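Phosphoribosylaminoimidazole-succinocarboxamide synthase (Ehrlichia chaffeensis str. Arkansas, PDB 3KRE) catalyses the ATP-dependent joining of L-aspartate to 5-amino-1-(5-phospho-D-ribosyl)imidazole-4-carboxylate, forming SAICAR in de novo purine biosynthesis. Local coordinates at residues V45-K50 with Q100-I105; N71-S76 with L95-Q100. All blocks are in the same frame, centred on the assembly; numbering follows the deposited sequence. Where two conformers were deposited one is given.

Interaction 1 (V45-K50 with Q100-I105); sequences VIQHFK and QLVKKI. With EDO (1,2-ethanediol), chain K.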
ATOM      1  N   VAL A  45     -12.885  -3.378 -12.874  1.00  4.84           N
ATOM      2  CA  VAL A  45     -12.810  -4.600 -12.092  1.00  4.78           C
ATOM      3  C   VAL A  45     -13.148  -4.328 -10.634  1.00  5.75           C
ATOM      4  O   VAL A  45     -13.182  -3.161 -10.199  1.00  3.88           O
ATOM      5  CB  VAL A  45     -11.437  -5.283 -12.250  1.00  4.64           C
ATOM      6  CG1 VAL A  45     -11.314  -5.808 -13.679  1.00  5.26           C
ATOM      7  CG2 VAL A  45     -10.251  -4.364 -11.844  1.00  2.99           C
ATOM      8  N   ILE A  46     -13.455  -5.398  -9.897  1.00  5.52           N
ATOM      9  CA  ILE A  46     -13.786  -5.270  -8.477  1.00  6.88           C
ATOM     10  C   ILE A  46     -12.596  -5.727  -7.676  1.00  6.78           C
ATOM     11  O   ILE A  46     -12.083  -6.836  -7.885  1.00  6.94           O
ATOM     12  CB  ILE A  46     -15.040  -6.095  -8.083  1.00  7.88           C
ATOM     13  CG1 ILE A  46     -16.278  -5.520  -8.740  1.00 10.11           C
ATOM     14  CG2 ILE A  46     -15.202  -6.196  -6.515  1.00  6.88           C
ATOM     15  CD1 ILE A  46     -17.443  -6.427  -8.675  1.00 10.34           C
ATOM     16  N   GLN A  47     -12.124  -4.865  -6.776  1.00  5.87           N
ATOM     17  CA  GLN A  47     -11.080  -5.232  -5.847  1.00  6.87           C
ATOM     18  C   GLN A  47     -11.769  -5.674  -4.567  1.00  7.21           C
ATOM     19  O   GLN A  47     -12.471  -4.879  -3.943  1.00  6.65           O
ATOM     20  CB  GLN A  47     -10.152  -4.036  -5.612  1.00  7.87           C
ATOM     21  CG  GLN A  47      -8.938  -4.305  -4.761  1.00  8.03           C
ATOM     22  CD  GLN A  47      -8.118  -3.047  -4.491  1.00  9.03           C
ATOM     23  OE1 GLN A  47      -8.604  -2.075  -3.924  1.00 13.73           O
ATOM     24  NE2 GLN A  47      -6.884  -3.066  -4.899  1.00 13.48           N
ATOM     25  N   HIS A  48     -11.593  -6.961  -4.229  1.00  6.66           N
ATOM     26  CA  HIS A  48     -12.285  -7.604  -3.123  1.00  6.98           C
ATOM     27  C   HIS A  48     -11.240  -7.938  -2.058  1.00  7.31           C
ATOM     28  O   HIS A  48     -10.230  -8.633  -2.333  1.00  8.20           O
ATOM     29  CB  HIS A  48     -13.027  -8.853  -3.599  1.00  7.03           C
ATOM     30  CG  HIS A  48     -13.627  -9.666  -2.492  1.00  6.63           C
ATOM     31  ND1 HIS A  48     -14.989  -9.719  -2.267  1.00  8.22           N
ATOM     32  CD2 HIS A  48     -13.058 -10.474  -1.563  1.00  7.62           C
ATOM     33  CE1 HIS A  48     -15.231 -10.511  -1.234  1.00 10.48           C
ATOM     34  NE2 HIS A  48     -14.078 -10.976  -0.781  1.00  8.06           N
ATOM     35  N   PHE A  49     -11.459  -7.396  -0.856  1.00  6.82           N
ATOM     36  CA  PHE A  49     -10.531  -7.591   0.269  1.00  6.18           C
ATOM     37  C   PHE A  49     -10.884  -8.832   1.068  1.00  5.40           C
ATOM     38  O   PHE A  49     -11.985  -8.909   1.611  1.00  4.48           O
ATOM     39  CB  PHE A  49     -10.514  -6.339   1.162  1.00  6.69           C
ATOM     40  CG  PHE A  49      -9.873  -5.142   0.503  1.00  5.66           C
ATOM     41  CD1 PHE A  49      -8.583  -4.707   0.884  1.00  4.81           C
ATOM     42  CD2 PHE A  49     -10.521  -4.472  -0.509  1.00  6.52           C
ATOM     43  CE1 PHE A  49      -8.016  -3.580   0.251  1.00  5.56           C
ATOM     44  CE2 PHE A  49      -9.934  -3.370  -1.133  1.00  6.87           C
ATOM     45  CZ  PHE A  49      -8.700  -2.947  -0.742  1.00  5.95           C
ATOM     46  N   LYS A  50      -9.954  -9.795   1.116  1.00  4.54           N
ATOM     47  CA  LYS A  50     -10.084 -10.966   1.953  1.00  5.19           C
ATOM     48  C   LYS A  50      -9.645 -10.727   3.399  1.00  4.05           C
ATOM     49  O   LYS A  50      -9.074  -9.690   3.752  1.00  4.76           O
ATOM     50  CB  LYS A  50      -9.258 -12.126   1.386  1.00  5.75           C
ATOM     51  CG  LYS A  50      -9.627 -12.523  -0.022  1.00  9.03           C
ATOM     52  CD  LYS A  50      -8.837 -13.747  -0.472  1.00 11.11           C
ATOM     53  CE  LYS A  50      -7.415 -13.441  -0.858  1.00 13.01           C
ATOM     54  NZ  LYS A  50      -6.611 -14.719  -1.040  1.00 16.06           N
ATOM     55  N   GLN A 100     -14.419  -2.596  -3.758  1.00  5.22           N
ATOM     56  CA  GLN A 100     -14.448  -1.310  -4.440  1.00  6.21           C
ATOM     57  C   GLN A 100     -14.278  -1.561  -5.922  1.00  5.88           C
ATOM     58  O   GLN A 100     -13.664  -2.547  -6.325  1.00  6.40           O
ATOM     59  CB  GLN A 100     -13.396  -0.335  -3.878  1.00  6.93           C
ATOM     60  CG  GLN A 100     -12.066  -0.853  -3.635  1.00 10.29           C
ATOM     61  CD  GLN A 100     -11.209   0.112  -2.849  1.00  9.36           C
ATOM     62  OE1 GLN A 100     -10.567   0.971  -3.429  1.00 10.59           O
ATOM     63  NE2 GLN A 100     -11.141  -0.075  -1.513  1.00  8.39           N
ATOM     64  N   LEU A 101     -14.861  -0.679  -6.709  1.00  5.02           N
ATOM     65  CA  LEU A 101     -14.759  -0.674  -8.151  1.00  3.97           C
ATOM     66  C   LEU A 101     -13.522   0.129  -8.516  1.00  3.80           C
ATOM     67  O   LEU A 101     -13.353   1.279  -8.075  1.00  4.55           O
ATOM     68  CB  LEU A 101     -15.982  -0.020  -8.775  1.00  3.70           C
ATOM     69  CG  LEU A 101     -16.155  -0.219 -10.290  1.00  3.54           C
ATOM     70  CD1 LEU A 101     -16.375  -1.728 -10.616  1.00  5.45           C
ATOM     71  CD2 LEU A 101     -17.302   0.635 -10.833  1.00  3.10           C
ATOM     72  N   VAL A 102     -12.676  -0.463  -9.344  1.00  2.42           N
ATOM     73  CA  VAL A 102     -11.454   0.191  -9.771  1.00  3.23           C
ATOM     74  C   VAL A 102     -11.204  -0.013 -11.270  1.00  3.93           C
ATOM     75  O   VAL A 102     -11.742  -0.956 -11.917  1.00  4.62           O
ATOM     76  CB  VAL A 102     -10.224  -0.329  -8.988  1.00  4.23           C
ATOM     77  CG1 VAL A 102     -10.379  -0.144  -7.470  1.00  3.57           C
ATOM     78  CG2 VAL A 102      -9.979  -1.817  -9.331  1.00  3.95           C
ATOM     79  N   LYS A 103     -10.366   0.871 -11.809  1.00  4.80           N
ATOM     80  CA  LYS A 103      -9.970   0.831 -13.210  1.00  5.53           C
ATOM     81  C   LYS A 103      -9.187  -0.454 -13.459  1.00  5.81           C
ATOM     82  O   LYS A 103      -8.345  -0.791 -12.668  1.00  6.27           O
ATOM     83  CB  LYS A 103      -9.067   2.021 -13.554  1.00  5.75           C
ATOM     84  CG  LYS A 103      -9.743   3.397 -13.485  1.00  9.76           C
ATOM     85  CD  LYS A 103      -8.794   4.547 -13.947  1.00 14.11           C
ATOM     86  CE  LYS A 103      -9.306   5.323 -15.190  1.00 17.53           C
ATOM     87  NZ  LYS A 103      -9.976   4.461 -16.173  1.00 19.72           N
ATOM     88  N   LYS A 104      -9.410  -1.097 -14.584  1.00  6.21           N
ATOM     89  CA  LYS A 104      -8.580  -2.190 -14.995  1.00  7.33           C
ATOM     90  C   LYS A 104      -7.331  -1.572 -15.634  1.00  7.65           C
ATOM     91  O   LYS A 104      -7.394  -0.959 -16.703  1.00  7.70           O
ATOM     92  CB  LYS A 104      -9.314  -3.124 -15.945  1.00  8.05           C
ATOM     93  CG  LYS A 104      -8.547  -4.423 -16.242  1.00 10.37           C
ATOM     94  CD  LYS A 104      -9.329  -5.364 -17.146  1.00 13.81           C
ATOM     95  CE  LYS A 104      -8.709  -6.786 -17.119  1.00 17.96           C
ATOM     96  NZ  LYS A 104      -9.474  -7.765 -17.998  1.00 17.62           N
ATOM     97  N   ILE A 105      -6.193  -1.797 -15.006  1.00  6.91           N
ATOM     98  CA  ILE A 105      -4.909  -1.297 -15.489  1.00  9.01           C
ATOM     99  C   ILE A 105      -3.826  -2.396 -15.449  1.00  9.36           C
ATOM    100  O   ILE A 105      -3.998  -3.417 -14.784  1.00  9.11           O
ATOM    101  CB  ILE A 105      -4.441  -0.063 -14.672  1.00  9.04           C
ATOM    102  CG1 ILE A 105      -4.308  -0.388 -13.187  1.00  9.87           C
ATOM    103  CG2 ILE A 105      -5.392   1.127 -14.858  1.00  8.25           C
ATOM    104  CD1 ILE A 105      -3.683   0.783 -12.393  1.00 13.23           C
TER
HETATM  105  C1  EDO K 307     -13.619 -12.846   2.560  1.00 21.05           C
HETATM  106  O1  EDO K 307     -13.234 -12.913   1.185  1.00 17.30           O
HETATM  107  C2  EDO K 307     -12.976 -13.966   3.397  1.00 19.05           C
HETATM  108  O2  EDO K 307     -11.536 -13.858   3.597  1.00 15.00           O
HETATM  109  O   HOH W   1      -7.863   0.597  -2.935  1.00 13.66           O
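Strands 44-49 and 99-107 are antiparallel neighbours in the large sheet of this SAICAR synthetase, and Val45, Ile46 and Gln47 pair there with Val102, Leu101 and Gln100. Val45 N donates to Val102 O at 2.8 Å and Val102 N returns the bond to Val45 O. A second reciprocal pair joins Gln47 and Gln100, Gln47 N reaching Gln100 O at 2.8 Å. Between these hydrogen-bonded pairs lies the non-hydrogen-bonded pair Ile46-Leu101, where the CA atoms close to 4.7 Å and Ile46 CA makes a bent CA-H...O contact with Gln100 O. Their side chains meet on one face of the sheet, Ile46 CG1 alongside Leu101 CD1.

The other face carries Val45, Val102, Gln47 and Gln100. Val45 CG2 packs on Val102 CG2 at 3.6 Å, while Val45 CG1 rests against the extended aliphatic chain of Lys104. Gln100 CG sits between its own backbone N and carbonyl carbon (chi1 45°), and the chain extends from there beside Gln47, pointing the same way, with the amide planes 69° apart. One water bridges the two OE1 atoms, 2.9 Å from Gln47 OE1 and 2.8 Å from Gln100 OE1. The amide nitrogens turn to other partners: Gln47 NE2 to Asp216 O, Gln100 NE2 to Asn72 on helix 67-84. Phe49 CE2 approaches Gln100 NE2 to 3.5 Å, its ring inclined 39° to that amide.

Interaction 2 (N71-S76 with L95-Q100); sequences NNYISS and LNQREQ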
ATOM      1  N   ASN A  71      -9.635  -2.783   5.721  1.00  5.01           N
ATOM      2  CA  ASN A  71      -8.675  -2.390   4.689  1.00  5.32           C
ATOM      3  C   ASN A  71      -9.375  -1.764   3.475  1.00  5.37           C
ATOM      4  O   ASN A  71      -8.927  -0.736   2.938  1.00  5.63           O
ATOM      5  CB  ASN A  71      -7.781  -3.581   4.256  1.00  5.43           C
ATOM      6  CG  ASN A  71      -6.685  -3.898   5.254  1.00  7.42           C
ATOM      7  OD1 ASN A  71      -5.937  -4.881   5.097  1.00 11.94           O
ATOM      8  ND2 ASN A  71      -6.587  -3.105   6.270  1.00  3.98           N
ATOM      9  N   ASN A  72     -10.519  -2.329   3.098  1.00  5.21           N
ATOM     10  CA  ASN A  72     -11.342  -1.768   2.043  1.00  5.73           C
ATOM     11  C   ASN A  72     -11.756  -0.322   2.355  1.00  5.15           C
ATOM     12  O   ASN A  72     -11.566   0.598   1.543  1.00  5.62           O
ATOM     13  CB  ASN A  72     -12.570  -2.655   1.830  1.00  5.45           C
ATOM     14  CG  ASN A  72     -13.462  -2.153   0.742  1.00  7.36           C
ATOM     15  OD1 ASN A  72     -12.984  -1.795  -0.361  1.00  5.12           O
ATOM     16  ND2 ASN A  72     -14.764  -2.116   1.016  1.00  7.30           N
ATOM     17  N   TYR A  73     -12.316  -0.124   3.540  1.00  6.25           N
ATOM     18  CA  TYR A  73     -12.722   1.218   3.976  1.00  6.07           C
ATOM     19  C   TYR A  73     -11.549   2.190   4.103  1.00  5.62           C
ATOM     20  O   TYR A  73     -11.629   3.319   3.628  1.00  6.40           O
ATOM     21  CB  TYR A  73     -13.487   1.174   5.277  1.00  6.60           C
ATOM     22  CG  TYR A  73     -14.852   0.519   5.180  1.00  6.87           C
ATOM     23  CD1 TYR A  73     -15.665   0.742   4.062  1.00 12.62           C
ATOM     24  CD2 TYR A  73     -15.364  -0.216   6.229  1.00 10.67           C
ATOM     25  CE1 TYR A  73     -16.914   0.205   3.976  1.00 13.89           C
ATOM     26  CE2 TYR A  73     -16.632  -0.772   6.160  1.00 11.31           C
ATOM     27  CZ  TYR A  73     -17.399  -0.559   5.010  1.00 15.09           C
ATOM     28  OH  TYR A  73     -18.690  -1.055   4.876  1.00 14.87           O
ATOM     29  N   ILE A  74     -10.460   1.755   4.718  1.00  4.78           N
ATOM     30  CA  ILE A  74      -9.291   2.614   4.870  1.00  5.16           C
ATOM     31  C   ILE A  74      -8.690   2.963   3.506  1.00  5.45           C
ATOM     32  O   ILE A  74      -8.387   4.132   3.237  1.00  6.30           O
ATOM     33  CB  ILE A  74      -8.198   1.966   5.782  1.00  4.46           C
ATOM     34  CG1 ILE A  74      -8.719   1.901   7.191  1.00  4.89           C
ATOM     35  CG2 ILE A  74      -6.891   2.772   5.730  1.00  5.87           C
ATOM     36  CD1 ILE A  74      -7.927   0.916   8.155  1.00  3.20           C
ATOM     37  N   SER A  75      -8.534   1.980   2.646  1.00  6.18           N
ATOM     38  CA  SER A  75      -7.931   2.240   1.322  1.00  7.59           C
ATOM     39  C   SER A  75      -8.778   3.157   0.434  1.00  7.20           C
ATOM     40  O   SER A  75      -8.261   4.121  -0.169  1.00  6.71           O
ATOM     41  CB  SER A  75      -7.624   0.914   0.615  1.00  8.20           C
ATOM     42  OG  SER A  75      -6.798   1.142  -0.503  1.00  6.66           O
ATOM     43  N   SER A  76     -10.079   2.867   0.339  1.00  6.56           N
ATOM     44  CA  SER A  76     -10.978   3.736  -0.401  0.50  6.02           C
ATOM     45  C   SER A  76     -10.912   5.170   0.154  1.00  6.08           C
ATOM     46  O   SER A  76     -10.839   6.115  -0.626  1.00  5.22           O
ATOM     47  CB  SER A  76     -12.405   3.177  -0.388  0.50  6.33           C
ATOM     48  OG  SER A  76     -12.894   3.005   0.929  0.50  4.03           O
ATOM     49  N   LEU A  95     -18.076  -0.045  -3.235  1.00  8.51           N
ATOM     50  CA  LEU A  95     -19.278  -0.821  -3.567  1.00  8.33           C
ATOM     51  C   LEU A  95     -20.004  -1.382  -2.362  1.00  9.02           C
ATOM     52  O   LEU A  95     -21.246  -1.355  -2.304  1.00  9.70           O
ATOM     53  CB  LEU A  95     -18.898  -1.956  -4.487  1.00  8.45           C
ATOM     54  CG  LEU A  95     -18.406  -1.518  -5.857  1.00  6.87           C
ATOM     55  CD1 LEU A  95     -17.893  -2.747  -6.597  1.00  9.90           C
ATOM     56  CD2 LEU A  95     -19.530  -0.819  -6.720  1.00  8.07           C
ATOM     57  N   ASN A  96     -19.232  -1.954  -1.441  1.00  8.19           N
ATOM     58  CA  ASN A  96     -19.766  -2.638  -0.266  1.00  8.86           C
ATOM     59  C   ASN A  96     -18.674  -2.853   0.787  1.00  9.10           C
ATOM     60  O   ASN A  96     -17.580  -2.326   0.643  1.00  9.20           O
ATOM     61  CB  ASN A  96     -20.452  -3.948  -0.677  1.00  8.99           C
ATOM     62  CG  ASN A  96     -19.533  -4.889  -1.411  1.00  9.63           C
ATOM     63  OD1 ASN A  96     -18.491  -5.259  -0.902  1.00  9.11           O
ATOM     64  ND2 ASN A  96     -19.942  -5.318  -2.609  1.00 10.46           N
ATOM     65  N   GLN A  97     -18.956  -3.627   1.840  1.00  8.78           N
ATOM     66  CA  GLN A  97     -18.012  -3.786   2.948  0.50  9.48           C
ATOM     67  C   GLN A  97     -16.630  -4.289   2.523  1.00  8.91           C
ATOM     68  O   GLN A  97     -15.656  -3.952   3.116  1.00 10.11           O
ATOM     69  CB  GLN A  97     -18.580  -4.753   3.986  0.50 10.20           C
ATOM     70  CG  GLN A  97     -19.715  -4.187   4.831  0.50 11.64           C
ATOM     71  CD  GLN A  97     -20.141  -5.178   5.892  0.50 13.79           C
ATOM     72  OE1 GLN A  97     -20.739  -6.210   5.589  0.50 18.77           O
ATOM     73  NE2 GLN A  97     -19.805  -4.889   7.135  0.50 17.32           N
ATOM     74  N   ARG A  98     -16.566  -5.113   1.486  1.00  8.66           N
ATOM     75  CA  ARG A  98     -15.316  -5.765   1.093  1.00  8.06           C
ATOM     76  C   ARG A  98     -14.772  -5.317  -0.245  1.00  6.92           C
ATOM     77  O   ARG A  98     -13.657  -5.697  -0.604  1.00  6.14           O
ATOM     78  CB  ARG A  98     -15.540  -7.267   1.017  1.00  9.24           C
ATOM     79  CG  ARG A  98     -15.561  -7.885   2.374  1.00 10.45           C
ATOM     80  CD  ARG A  98     -15.482  -9.362   2.310  1.00  9.67           C
ATOM     81  NE  ARG A  98     -15.599  -9.836   3.669  1.00 10.25           N
ATOM     82  CZ  ARG A  98     -14.596  -9.896   4.540  1.00  9.85           C
ATOM     83  NH1 ARG A  98     -13.364  -9.587   4.184  1.00 10.06           N
ATOM     84  NH2 ARG A  98     -14.844 -10.295   5.774  1.00  9.39           N
ATOM     85  N   GLU A  99     -15.556  -4.529  -0.985  1.00  5.87           N
ATOM     86  CA  GLU A  99     -15.270  -4.334  -2.408  1.00  5.39           C
ATOM     87  C   GLU A  99     -15.291  -2.897  -2.825  1.00  5.12           C
ATOM     88  O   GLU A  99     -16.072  -2.094  -2.330  1.00  5.35           O
ATOM     89  CB  GLU A  99     -16.259  -5.118  -3.275  1.00  5.32           C
ATOM     90  CG  GLU A  99     -16.150  -6.609  -3.037  1.00  7.80           C
ATOM     91  CD  GLU A  99     -17.085  -7.455  -3.847  1.00  8.67           C
ATOM     92  OE1 GLU A  99     -18.128  -6.958  -4.325  1.00  7.46           O
ATOM     93  OE2 GLU A  99     -16.777  -8.659  -3.977  1.00  9.16           O
ATOM     94  N   GLN A 100     -14.419  -2.596  -3.758  1.00  5.22           N
ATOM     95  CA  GLN A 100     -14.448  -1.310  -4.440  1.00  6.21           C
ATOM     96  C   GLN A 100     -14.278  -1.561  -5.922  1.00  5.88           C
ATOM     97  O   GLN A 100     -13.664  -2.547  -6.325  1.00  6.40           O
ATOM     98  CB  GLN A 100     -13.396  -0.335  -3.878  1.00  6.93           C
ATOM     99  CG  GLN A 100     -12.066  -0.853  -3.635  1.00 10.29           C
ATOM    100  CD  GLN A 100     -11.209   0.112  -2.849  1.00  9.36           C
ATOM    101  OE1 GLN A 100     -10.567   0.971  -3.429  1.00 10.59           O
ATOM    102  NE2 GLN A 100     -11.141  -0.075  -1.513  1.00  8.39           N
TER
HETATM  103  O   HOH W   2     -19.577  -2.386   7.478  1.00 35.15           O
HETATM  104  O   HOH W   1      -7.863   0.597  -2.935  1.00 13.66           O
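Helix 67-84 passes the turn that leads into strand 99-107, its backbone coming nearest at Asn72 and Arg98, whose CA atoms are 5.7 Å apart. Asn72 reaches out from the helix to carry most of the polar contact. With CG anti to the backbone N (chi1 -179°), its amide is extended off the helix surface toward the turn. Asn72 OD1 accepts a nearly straight bond from Gln100 NE2 at 2.8 Å; the donor is tilted 30° from the Asn72 carbonyl plane, yet OD1 lies close to the amide plane of Gln100. At the other end of the same buried amide, Asn72 ND2 makes two weak bonds to the turn backbone, to Gln97 O at 2.9 Å and to Asn96 O at 2.8 Å, the latter strongly bent.

The turn joins strands 91-94 and 99-107, an antiparallel pair, and is shaped by an Asx turn: Asn96 OD1 accepts from Arg98 N at 3.1 Å in its carbonyl plane. Asn96 ND2 also donates to Glu99 OE1, meeting it from above the carboxylate plane, and the other carboxylate oxygen, Glu99 OE2, bonds to His48 ND1 on strand 44-49.

One helix residue on, the phenol of Tyr73 crosses the Gln97 side chain obliquely, its OH 3.3 Å from Gln97 CG in the conformer given. The backbone carbonyl oxygen Gln97 O lies over one face of the Tyr73 ring, offset toward the rim. Farther along the helix, Ser76 CB lies 3.7 Å from Gln100 NE2. Ser75 OG shares a water with Gln100 OE1 and bonds to Ile218 N.

Overall arrangement
Gln100 belongs to both contacts, whose centres are 9 Å apart: its backbone pairs within the sheet in interaction 1 and its side-chain amide meets the helix in interaction 2. A single water meets Gln47 OE1, Gln100 OE1 and Ser75 OG, and so belongs to both contacts. Along the chain, interaction 2 is nested inside the loop closed by interaction 1. The two also touch directly. Phe49 N lies 2.8 Å from Arg98 O, and His48 ND1 is 2.7 Å from Glu99 OE2, both probable hydrogen bonds, while Phe49 CE2 packs 3.5 Å from Asn72 OD1. The 1,2-ethanediol, probably from the crystallisation liquor, hydrogen-bonds to His48 NE2 and Asp51 N.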